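Local coordinates for transcriptional regulator, LacI family (Corynebacterium glutamicum, PDB 3H5T), which acts as an inositol-dependent transcriptional activator of the inositol phosphate synthase gene and, by binding a palindromic promoter motif, regulates other genes probably linked to cell wall and mycothiol synthesis, at residues L19-R23 with T24-N28; S113-H117 with V118-Q122; A154-A157 with D158-R162; E330-L333 with K334-K338. All blocks are in the same frame, centred on the assembly; numbering follows the deposited sequence.

Contact 1. Residues L19-R23 with T24-N28; sequences LGISR and TTVSN
Ile21 and Thr25 meet where the turn runs into the next helix, their side chains crossing obliquely. The contact is made by branch ends: CD1 of Ile21 comes to 3.6 Å from CG2 of Thr25. The Thr25 methyl lies anti to its backbone N, which leaves the hydroxyl beside that N (chi1 -47°) and turned back along the chain. There Ser22 N gives a bent hydrogen bond to Thr25 OG1 (3.0 Å, N-H...O angle 136°). Thr25 thus turns both branches to the turn, the methyl to Ile21 and the oxygen to the Ser22 amide. These residues belong to the helix-turn-helix motif of the LacI-type DNA-binding domain: Gly20, with positive phi, ends helix 11-19 in a Schellman motif, and Ser22 is the N-cap of helix 23-31, the second helix of the motif. Thr25 is the N3 residue, and its bond to the N-cap amide is the half of a capping box made by N3; the Ser22 side chain makes no capping bond. Across the N-cap, Ile21 CD1 also approaches Val26 CG2 at 4.0 Å, an apolar pairing of the residues that flank the cap, as in a hydrophobic staple. Val26 N bonds to Ser22 O, and Ser27 N to Arg23 O (2.9 Å), starting the helix. Val26 also packs on Leu12, Ile15 and Ala16 of helix 11-19, while Ile21 touches Ile44 and Thr25 touches Leu40, both of helix 38-50.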
loop_
_atom_site.group_PDB
_atom_site.type_symbol
_atom_site.label_atom_id
_atom_site.label_comp_id
_atom_site.label_asym_id
_atom_site.label_seq_id
_atom_site.Cartn_x
_atom_site.Cartn_y
_atom_site.Cartn_z
ATOM N N LEU A 19 10.190 -18.336 39.496
ATOM C CA LEU A 19 9.694 -18.669 40.832
ATOM C C LEU A 19 10.022 -20.090 41.297
ATOM O O LEU A 19 9.640 -20.503 42.393
ATOM C CB LEU A 19 8.182 -18.453 40.877
ATOM C CG LEU A 19 7.706 -17.025 40.632
ATOM C CD1 LEU A 19 6.240 -17.026 40.259
ATOM C CD2 LEU A 19 7.957 -16.188 41.877
ATOM N N GLY A 20 10.719 -20.843 40.459
ATOM C CA GLY A 20 11.054 -22.202 40.831
ATOM C C GLY A 20 9.850 -23.121 40.984
ATOM O O GLY A 20 9.883 -24.056 41.787
ATOM N N ILE A 21 8.782 -22.857 40.232
ATOM C CA ILE A 21 7.598 -23.711 40.279
ATOM C C ILE A 21 7.353 -24.291 38.882
ATOM O O ILE A 21 8.164 -24.096 37.975
ATOM C CB ILE A 21 6.331 -22.943 40.778
ATOM C CG1 ILE A 21 6.118 -21.662 39.968
ATOM C CG2 ILE A 21 6.464 -22.619 42.266
ATOM C CD1 ILE A 21 4.880 -20.879 40.399
ATOM N N SER A 22 6.251 -25.012 38.703
ATOM C CA SER A 22 5.945 -25.612 37.405
ATOM C C SER A 22 5.105 -24.689 36.529
ATOM O O SER A 22 4.449 -23.773 37.026
ATOM C CB SER A 22 5.214 -26.941 37.606
ATOM O OG SER A 22 6.063 -27.900 38.228
ATOM N N ARG A 23 5.122 -24.918 35.223
ATOM C CA ARG A 23 4.329 -24.074 34.347
ATOM C C ARG A 23 2.846 -24.316 34.634
ATOM O O ARG A 23 2.023 -23.422 34.476
ATOM C CB ARG A 23 4.633 -24.358 32.873
ATOM C CG ARG A 23 3.993 -25.612 32.372
ATOM C CD ARG A 23 4.057 -25.699 30.869
ATOM N NE ARG A 23 3.126 -26.717 30.396
ATOM C CZ ARG A 23 3.091 -27.186 29.157
ATOM N NH1 ARG A 23 3.942 -26.737 28.244
ATOM N NH2 ARG A 23 2.200 -28.110 28.834
ATOM N N THR A 24 2.504 -25.530 35.059
ATOM C CA THR A 24 1.117 -25.841 35.386
ATOM C C THR A 24 0.741 -25.049 36.643
ATOM O O THR A 24 -0.407 -24.608 36.789
ATOM C CB THR A 24 0.917 -27.355 35.641
ATOM O OG1 THR A 24 1.228 -28.083 34.448
ATOM C CG2 THR A 24 -0.525 -27.654 36.025
ATOM N N THR A 25 1.714 -24.861 37.539
ATOM C CA THR A 25 1.485 -24.099 38.761
ATOM C C THR A 25 1.032 -22.704 38.344
ATOM O O THR A 25 0.029 -22.186 38.844
ATOM C CB THR A 25 2.773 -23.934 39.607
ATOM O OG1 THR A 25 3.451 -25.191 39.734
ATOM C CG2 THR A 25 2.422 -23.422 40.990
ATOM N N VAL A 26 1.781 -22.111 37.415
ATOM C CA VAL A 26 1.487 -20.771 36.904
ATOM C C VAL A 26 0.117 -20.739 36.234
ATOM O O VAL A 26 -0.654 -19.800 36.422
ATOM C CB VAL A 26 2.563 -20.306 35.872
ATOM C CG1 VAL A 26 2.180 -18.931 35.291
ATOM C CG2 VAL A 26 3.926 -20.242 36.536
ATOM N N SER A 27 -0.180 -21.769 35.449
ATOM C CA SER A 27 -1.464 -21.854 34.764
ATOM C C SER A 27 -2.627 -21.877 35.767
ATOM O O SER A 27 -3.610 -21.143 35.608
ATOM C CB SER A 27 -1.509 -23.108 33.893
ATOM O OG SER A 27 -2.667 -23.110 33.088
ATOM N N ASN A 28 -2.512 -22.712 36.800
ATOM C CA ASN A 28 -3.561 -22.811 37.807
ATOM C C ASN A 28 -3.869 -21.441 38.392
ATOM O O ASN A 28 -5.009 -21.133 38.722
ATOM C CB ASN A 28 -3.147 -23.777 38.916
ATOM C CG ASN A 28 -3.068 -25.207 38.431
ATOM O OD1 ASN A 28 -3.647 -25.548 37.408
ATOM N ND2 ASN A 28 -2.368 -26.055 39.171
#

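Contact 2. Residues S113-H117 with V118-Q122; sequences SSVDH and VSAQQ
Asp116 and Ser119 form the capped start of helix 117-125, and the aspartate can be followed from its root outward. From CB, the torsion of 47° sets CG between the backbone N and the carbonyl carbon, turning the carboxylate toward the first helical turn. CG lies 3.7 Å from Val118 CG1, the two side chains running side by side in the same direction. At the tip, OD1 takes two hydrogen bonds from a single residue. Ser119 N reaches Asp116 OD1 at 3.1 Å, nearly in line with its C-O bond: this is the N-cap bond. Ser119 OG donates to the same OD1 at 2.7 Å, arriving on the syn side but 34° out of the carboxylate plane. OD2, the other oxygen, faces Val118 CG1 more distantly. Behind the cap, Val115 CG1 rests 4.1 Å from Ser119 CB; it also lies loosely against Ala120 CB, and Val115 and Ala120 hold the positions of a hydrophobic staple. Ala120 N bonds to Asp116 O. The preceding loop comes from strand 103-108, an outermost strand of its sheet, and the helix lies against helix 142-150: His117 touches Pro142 and Asp145, Ala120 meets His143, and Gln121 meets Ala146.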
loop_
_atom_site.group_PDB
_atom_site.type_symbol
_atom_site.label_atom_id
_atom_site.label_comp_id
_atom_site.label_asym_id
_atom_site.label_seq_id
_atom_site.Cartn_x
_atom_site.Cartn_y
_atom_site.Cartn_z
ATOM N N SER A 113 -16.761 6.463 -13.189
ATOM C CA SER A 113 -17.022 7.877 -13.453
ATOM C C SER A 113 -18.505 8.236 -13.350
ATOM O O SER A 113 -18.870 9.407 -13.387
ATOM C CB SER A 113 -16.520 8.244 -14.848
ATOM O OG SER A 113 -17.271 7.556 -15.828
ATOM N N SER A 114 -19.349 7.219 -13.218
ATOM C CA SER A 114 -20.793 7.407 -13.127
ATOM C C SER A 114 -21.265 7.735 -11.719
ATOM O O SER A 114 -22.421 8.118 -11.519
ATOM C CB SER A 114 -21.510 6.144 -13.605
ATOM O OG SER A 114 -21.122 5.018 -12.829
ATOM N N VAL A 115 -20.380 7.574 -10.742
ATOM C CA VAL A 115 -20.736 7.847 -9.357
ATOM C C VAL A 115 -20.937 9.336 -9.117
ATOM O O VAL A 115 -20.098 10.153 -9.479
ATOM C CB VAL A 115 -19.655 7.326 -8.385
ATOM C CG1 VAL A 115 -20.097 7.541 -6.950
ATOM C CG2 VAL A 115 -19.409 5.858 -8.628
ATOM N N ASP A 116 -22.072 9.681 -8.523
ATOM C CA ASP A 116 -22.381 11.070 -8.214
ATOM C C ASP A 116 -22.438 11.221 -6.701
ATOM O O ASP A 116 -22.393 10.237 -5.968
ATOM C CB ASP A 116 -23.710 11.481 -8.837
ATOM C CG ASP A 116 -24.792 10.466 -8.597
ATOM O OD1 ASP A 116 -24.803 9.865 -7.503
ATOM O OD2 ASP A 116 -25.639 10.277 -9.498
ATOM N N HIS A 117 -22.551 12.455 -6.235
ATOM C CA HIS A 117 -22.569 12.726 -4.808
ATOM C C HIS A 117 -23.653 12.033 -3.992
ATOM O O HIS A 117 -23.409 11.653 -2.853
ATOM C CB HIS A 117 -22.587 14.240 -4.604
ATOM C CG HIS A 117 -21.383 14.917 -5.185
ATOM N ND1 HIS A 117 -20.172 14.977 -4.526
ATOM C CD2 HIS A 117 -21.176 15.478 -6.400
ATOM C CE1 HIS A 117 -19.275 15.546 -5.310
ATOM N NE2 HIS A 117 -19.858 15.858 -6.454
ATOM N N VAL A 118 -24.838 11.836 -4.555
ATOM C CA VAL A 118 -25.882 11.168 -3.785
ATOM C C VAL A 118 -25.515 9.706 -3.544
ATOM O O VAL A 118 -25.826 9.144 -2.494
ATOM C CB VAL A 118 -27.259 11.225 -4.484
ATOM C CG1 VAL A 118 -27.221 10.461 -5.793
ATOM C CG2 VAL A 118 -28.320 10.642 -3.561
ATOM N N SER A 119 -24.856 9.086 -4.516
ATOM C CA SER A 119 -24.452 7.694 -4.363
ATOM C C SER A 119 -23.354 7.593 -3.306
ATOM O O SER A 119 -23.417 6.763 -2.403
ATOM C CB SER A 119 -23.932 7.139 -5.690
ATOM O OG SER A 119 -24.905 7.247 -6.713
ATOM N N ALA A 120 -22.353 8.456 -3.423
ATOM C CA ALA A 120 -21.230 8.465 -2.497
ATOM C C ALA A 120 -21.655 8.794 -1.069
ATOM O O ALA A 120 -21.179 8.183 -0.116
ATOM C CB ALA A 120 -20.181 9.464 -2.968
ATOM N N GLN A 121 -22.568 9.747 -0.934
ATOM C CA GLN A 121 -23.046 10.174 0.373
ATOM C C GLN A 121 -23.896 9.131 1.091
ATOM O O GLN A 121 -23.923 9.092 2.318
ATOM C CB GLN A 121 -23.782 11.513 0.230
ATOM C CG GLN A 121 -22.854 12.594 -0.348
ATOM C CD GLN A 121 -23.551 13.904 -0.697
ATOM O OE1 GLN A 121 -24.692 13.912 -1.184
ATOM N NE2 GLN A 121 -22.854 15.021 -0.472
ATOM N N GLN A 122 -24.582 8.277 0.339
ATOM C CA GLN A 122 -25.383 7.224 0.958
ATOM C C GLN A 122 -24.452 6.115 1.441
ATOM O O GLN A 122 -24.685 5.493 2.474
ATOM C CB GLN A 122 -26.384 6.640 -0.028
ATOM C CG GLN A 122 -27.553 7.543 -0.303
ATOM C CD GLN A 122 -28.652 6.845 -1.068
ATOM O OE1 GLN A 122 -29.714 7.422 -1.307
ATOM N NE2 GLN A 122 -28.405 5.593 -1.455
#

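Contact 3. Residues A154-A157 with D158-R162; sequences AVIA and DQPAR
A classic gamma turn closes the end of strand 154-157, an inner strand of the mixed sheet in the periplasmic-binding-protein-like domain of this LacI-family regulator, and Ile156 then packs against Pro160 beyond it. The turn is centred on Asp158, whose backbone (phi 72°, psi -52°) folds the chain so that Gln159 N makes a weak hydrogen bond to Ala157 O at 2.7 Å. Asp158 OD1 is held by a salt bridge to Lys324. The peptide between Gln159 and Pro160 is cis, a second sharp bend within two residues, and the proline ring lies against Ile156. The two side chains meet there at about a right angle. The isoleucine does this with both branches, since CG2 lies anti to its backbone N while CG1 stands beside it (chi1 -69°). All the touching residues are buried. Ile156 is further enclosed by Ile134 of strand 132-135 and Phe168 of strand 168-171, both strands parallel to its own, and the proline leans on Ile144 of helix 142-150. Across the pair, Ile156 CG2 lies 3.6 Å from Pro160 CD, the carbon next to the ring nitrogen, and Ile156 CD1 reaches Pro160 CG at 4.0 Å.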
loop_
_atom_site.group_PDB
_atom_site.type_symbol
_atom_site.label_atom_id
_atom_site.label_comp_id
_atom_site.label_asym_id
_atom_site.label_seq_id
_atom_site.Cartn_x
_atom_site.Cartn_y
_atom_site.Cartn_z
ATOM N N ALA A 154 -11.057 12.014 9.513
ATOM C CA ALA A 154 -10.410 11.203 8.507
ATOM C C ALA A 154 -8.944 11.503 8.267
ATOM O O ALA A 154 -8.490 12.647 8.378
ATOM C CB ALA A 154 -11.172 11.317 7.211
ATOM N N VAL A 155 -8.210 10.446 7.944
ATOM C CA VAL A 155 -6.795 10.539 7.634
ATOM C C VAL A 155 -6.651 9.951 6.230
ATOM O O VAL A 155 -7.332 8.988 5.876
ATOM C CB VAL A 155 -5.942 9.714 8.617
ATOM C CG1 VAL A 155 -6.376 8.252 8.583
ATOM C CG2 VAL A 155 -4.476 9.815 8.236
ATOM N N ILE A 156 -5.770 10.534 5.429
ATOM C CA ILE A 156 -5.564 10.057 4.071
ATOM C C ILE A 156 -4.198 9.395 3.909
ATOM O O ILE A 156 -3.195 9.903 4.412
ATOM C CB ILE A 156 -5.669 11.236 3.066
ATOM C CG1 ILE A 156 -7.112 11.735 3.000
ATOM C CG2 ILE A 156 -5.177 10.808 1.688
ATOM C CD1 ILE A 156 -7.240 13.107 2.377
ATOM N N ALA A 157 -4.167 8.265 3.200
ATOM C CA ALA A 157 -2.918 7.552 2.936
ATOM C C ALA A 157 -2.677 7.477 1.432
ATOM O O ALA A 157 -3.585 7.152 0.658
ATOM C CB ALA A 157 -2.970 6.148 3.520
ATOM N N ASP A 158 -1.447 7.780 1.026
ATOM C CA ASP A 158 -1.057 7.753 -0.377
ATOM C C ASP A 158 -1.646 8.890 -1.213
ATOM O O ASP A 158 -0.918 9.608 -1.888
ATOM C CB ASP A 158 -1.433 6.399 -0.987
ATOM C CG ASP A 158 -0.313 5.378 -0.868
ATOM O OD1 ASP A 158 -0.587 4.168 -1.044
ATOM O OD2 ASP A 158 0.845 5.785 -0.613
ATOM N N GLN A 159 -2.960 9.061 -1.154
ATOM C CA GLN A 159 -3.631 10.110 -1.915
ATOM C C GLN A 159 -5.101 10.151 -1.489
ATOM O O GLN A 159 -5.635 9.157 -1.013
ATOM C CB GLN A 159 -3.521 9.788 -3.407
ATOM C CG GLN A 159 -4.103 8.432 -3.757
ATOM C CD GLN A 159 -3.818 8.015 -5.179
ATOM O OE1 GLN A 159 -3.695 8.851 -6.074
ATOM N NE2 GLN A 159 -3.737 6.713 -5.404
ATOM N N PRO A 160 -5.787 11.284 -1.680
ATOM C CA PRO A 160 -5.361 12.552 -2.271
ATOM C C PRO A 160 -4.650 13.478 -1.288
ATOM O O PRO A 160 -5.002 13.553 -0.112
ATOM C CB PRO A 160 -6.674 13.151 -2.744
ATOM C CG PRO A 160 -7.565 12.813 -1.575
ATOM C CD PRO A 160 -7.207 11.357 -1.285
ATOM N N ALA A 161 -3.660 14.193 -1.804
ATOM C CA ALA A 161 -2.892 15.137 -1.015
ATOM C C ALA A 161 -3.624 16.463 -0.962
ATOM O O ALA A 161 -4.500 16.735 -1.780
ATOM C CB ALA A 161 -1.515 15.348 -1.653
ATOM N N ARG A 162 -3.254 17.282 0.013
ATOM C CA ARG A 162 -3.816 18.611 0.156
ATOM C C ARG A 162 -5.328 18.721 0.360
ATOM O O ARG A 162 -5.980 19.555 -0.265
ATOM C CB ARG A 162 -3.387 19.458 -1.048
ATOM C CG ARG A 162 -1.871 19.660 -1.163
ATOM C CD ARG A 162 -1.483 20.365 -2.455
ATOM N NE ARG A 162 -1.676 19.492 -3.610
ATOM C CZ ARG A 162 -0.869 18.483 -3.939
ATOM N NH1 ARG A 162 0.210 18.213 -3.203
ATOM N NH2 ARG A 162 -1.152 17.728 -5.000
#

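Contact 4. Residues E330-L333 with K334-K338; sequences ETLL and KMIDK
Two bends bring the charged ends of Glu330 and Lys334 together, one turn apart on helix 321-336. Glu330 turns at its second torsion (chi2 -62°), so its carboxylate curls along the helix instead of standing straight off it; Lys334 runs extended until its last torsion (chi4 53°), where the ammonium folds back toward the glutamate. The result is a long salt bridge, OE2 of Glu330 to NZ of Lys334 at 3.7 Å, so the attraction is probably modest. The same pair is joined more firmly through the backbone: Lys334 N bonds to Glu330 O at 2.9 Å. On another side of the helix the apolar pair Leu332 and Ile336 repeats the i to i+4 spacing, and Leu332 CG comes to 4.2 Å from Ile336 CD1, a loose touch. Its backbone partner is the bond from Ile336 N to Leu332 O. Asp337 N still bonds to Leu333 O, but the helix is ending: Lys338, at positive phi, is the C-prime residue of a Schellman motif in which Lys338 N binds Met335 O and Glu339 N binds Lys334 O. In the fold, this last part of the helix lies on the seven-stranded mixed sheet. Thr331 and Leu332 pack on Val155 of strand 154-157, Leu332 and Leu333 on Ile71 of strand 70-75, and Lys334 reaches Val341 in the following loop.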
loop_
_atom_site.group_PDB
_atom_site.type_symbol
_atom_site.label_atom_id
_atom_site.label_comp_id
_atom_site.label_asym_id
_atom_site.label_seq_id
_atom_site.Cartn_x
_atom_site.Cartn_y
_atom_site.Cartn_z
ATOM N N GLU A 330 -3.106 4.969 13.710
ATOM C CA GLU A 330 -2.734 5.704 14.925
ATOM C C GLU A 330 -3.154 7.158 14.821
ATOM O O GLU A 330 -3.725 7.723 15.755
ATOM C CB GLU A 330 -1.224 5.643 15.167
ATOM C CG GLU A 330 -0.767 4.400 15.910
ATOM C CD GLU A 330 -1.378 4.306 17.296
ATOM O OE1 GLU A 330 -1.220 3.248 17.954
ATOM O OE2 GLU A 330 -2.019 5.296 17.727
ATOM N N THR A 331 -2.864 7.764 13.677
ATOM C CA THR A 331 -3.218 9.150 13.452
ATOM C C THR A 331 -4.727 9.296 13.602
ATOM O O THR A 331 -5.205 10.239 14.228
ATOM C CB THR A 331 -2.791 9.597 12.053
ATOM O OG1 THR A 331 -1.372 9.473 11.935
ATOM C CG2 THR A 331 -3.183 11.030 11.798
ATOM N N LEU A 332 -5.473 8.350 13.037
ATOM C CA LEU A 332 -6.929 8.397 13.115
ATOM C C LEU A 332 -7.394 8.345 14.570
ATOM O O LEU A 332 -8.151 9.215 15.019
ATOM C CB LEU A 332 -7.553 7.241 12.319
ATOM C CG LEU A 332 -9.088 7.211 12.273
ATOM C CD1 LEU A 332 -9.604 8.537 11.761
ATOM C CD2 LEU A 332 -9.574 6.083 11.381
ATOM N N LEU A 333 -6.929 7.338 15.307
ATOM C CA LEU A 333 -7.301 7.198 16.709
ATOM C C LEU A 333 -6.964 8.446 17.525
ATOM O O LEU A 333 -7.782 8.892 18.328
ATOM C CB LEU A 333 -6.633 5.966 17.318
ATOM C CG LEU A 333 -7.113 4.645 16.719
ATOM C CD1 LEU A 333 -6.478 3.467 17.464
ATOM C CD2 LEU A 333 -8.633 4.581 16.810
ATOM N N LYS A 334 -5.776 9.017 17.330
ATOM C CA LYS A 334 -5.414 10.233 18.055
ATOM C C LYS A 334 -6.355 11.375 17.685
ATOM O O LYS A 334 -6.641 12.236 18.522
ATOM C CB LYS A 334 -3.987 10.665 17.741
ATOM C CG LYS A 334 -2.916 9.972 18.532
ATOM C CD LYS A 334 -1.555 10.484 18.096
ATOM C CE LYS A 334 -0.448 9.925 18.969
ATOM N NZ LYS A 334 -0.518 8.444 19.037
ATOM N N MET A 335 -6.822 11.394 16.433
ATOM C CA MET A 335 -7.746 12.434 15.973
ATOM C C MET A 335 -9.068 12.304 16.733
ATOM O O MET A 335 -9.595 13.276 17.267
ATOM C CB MET A 335 -8.040 12.288 14.473
ATOM C CG MET A 335 -7.051 12.928 13.506
ATOM S SD MET A 335 -7.533 12.627 11.757
ATOM C CE MET A 335 -8.707 13.927 11.535
ATOM N N ILE A 336 -9.601 11.087 16.756
ATOM C CA ILE A 336 -10.857 10.794 17.430
ATOM C C ILE A 336 -10.724 11.054 18.929
ATOM O O ILE A 336 -11.697 11.393 19.600
ATOM C CB ILE A 336 -11.280 9.313 17.178
ATOM C CG1 ILE A 336 -11.641 9.130 15.703
ATOM C CG2 ILE A 336 -12.463 8.922 18.063
ATOM C CD1 ILE A 336 -11.931 7.692 15.317
ATOM N N ASP A 337 -9.515 10.906 19.454
ATOM C CA ASP A 337 -9.287 11.132 20.872
ATOM C C ASP A 337 -8.824 12.574 21.121
ATOM O O ASP A 337 -8.204 12.872 22.145
ATOM C CB ASP A 337 -8.248 10.132 21.386
ATOM C CG ASP A 337 -8.192 10.074 22.899
ATOM O OD1 ASP A 337 -7.246 9.455 23.438
ATOM O OD2 ASP A 337 -9.095 10.642 23.551
ATOM N N LYS A 338 -9.133 13.462 20.176
ATOM C CA LYS A 338 -8.781 14.879 20.266
ATOM C C LYS A 338 -7.300 15.142 20.519
ATOM O O LYS A 338 -6.935 16.148 21.120
ATOM C CB LYS A 338 -9.605 15.567 21.362
ATOM C CG LYS A 338 -11.110 15.517 21.146
ATOM C CD LYS A 338 -11.512 16.166 19.828
ATOM C CE LYS A 338 -13.001 15.982 19.550
ATOM N NZ LYS A 338 -13.376 16.459 18.186
#

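From the N terminus the four contacts come strictly in series, none nested in or crossing another, and each is local. Contact 1 closes the turn of the helix-turn-helix in the DNA-binding domain; its centre is about 41 Å from that of contact 4. The other three belong to the ligand-binding-type domain. Contact 2 starts a surface helix after an edge strand, contact 3 turns the chain out of an inner strand of that sheet, and contact 4 ends the helix packed on it. Contacts 3 and 4 touch directly: Met335 CE packs on Ala154 O at 3.4 Å, tying the helix 321-336 to strand 154-157.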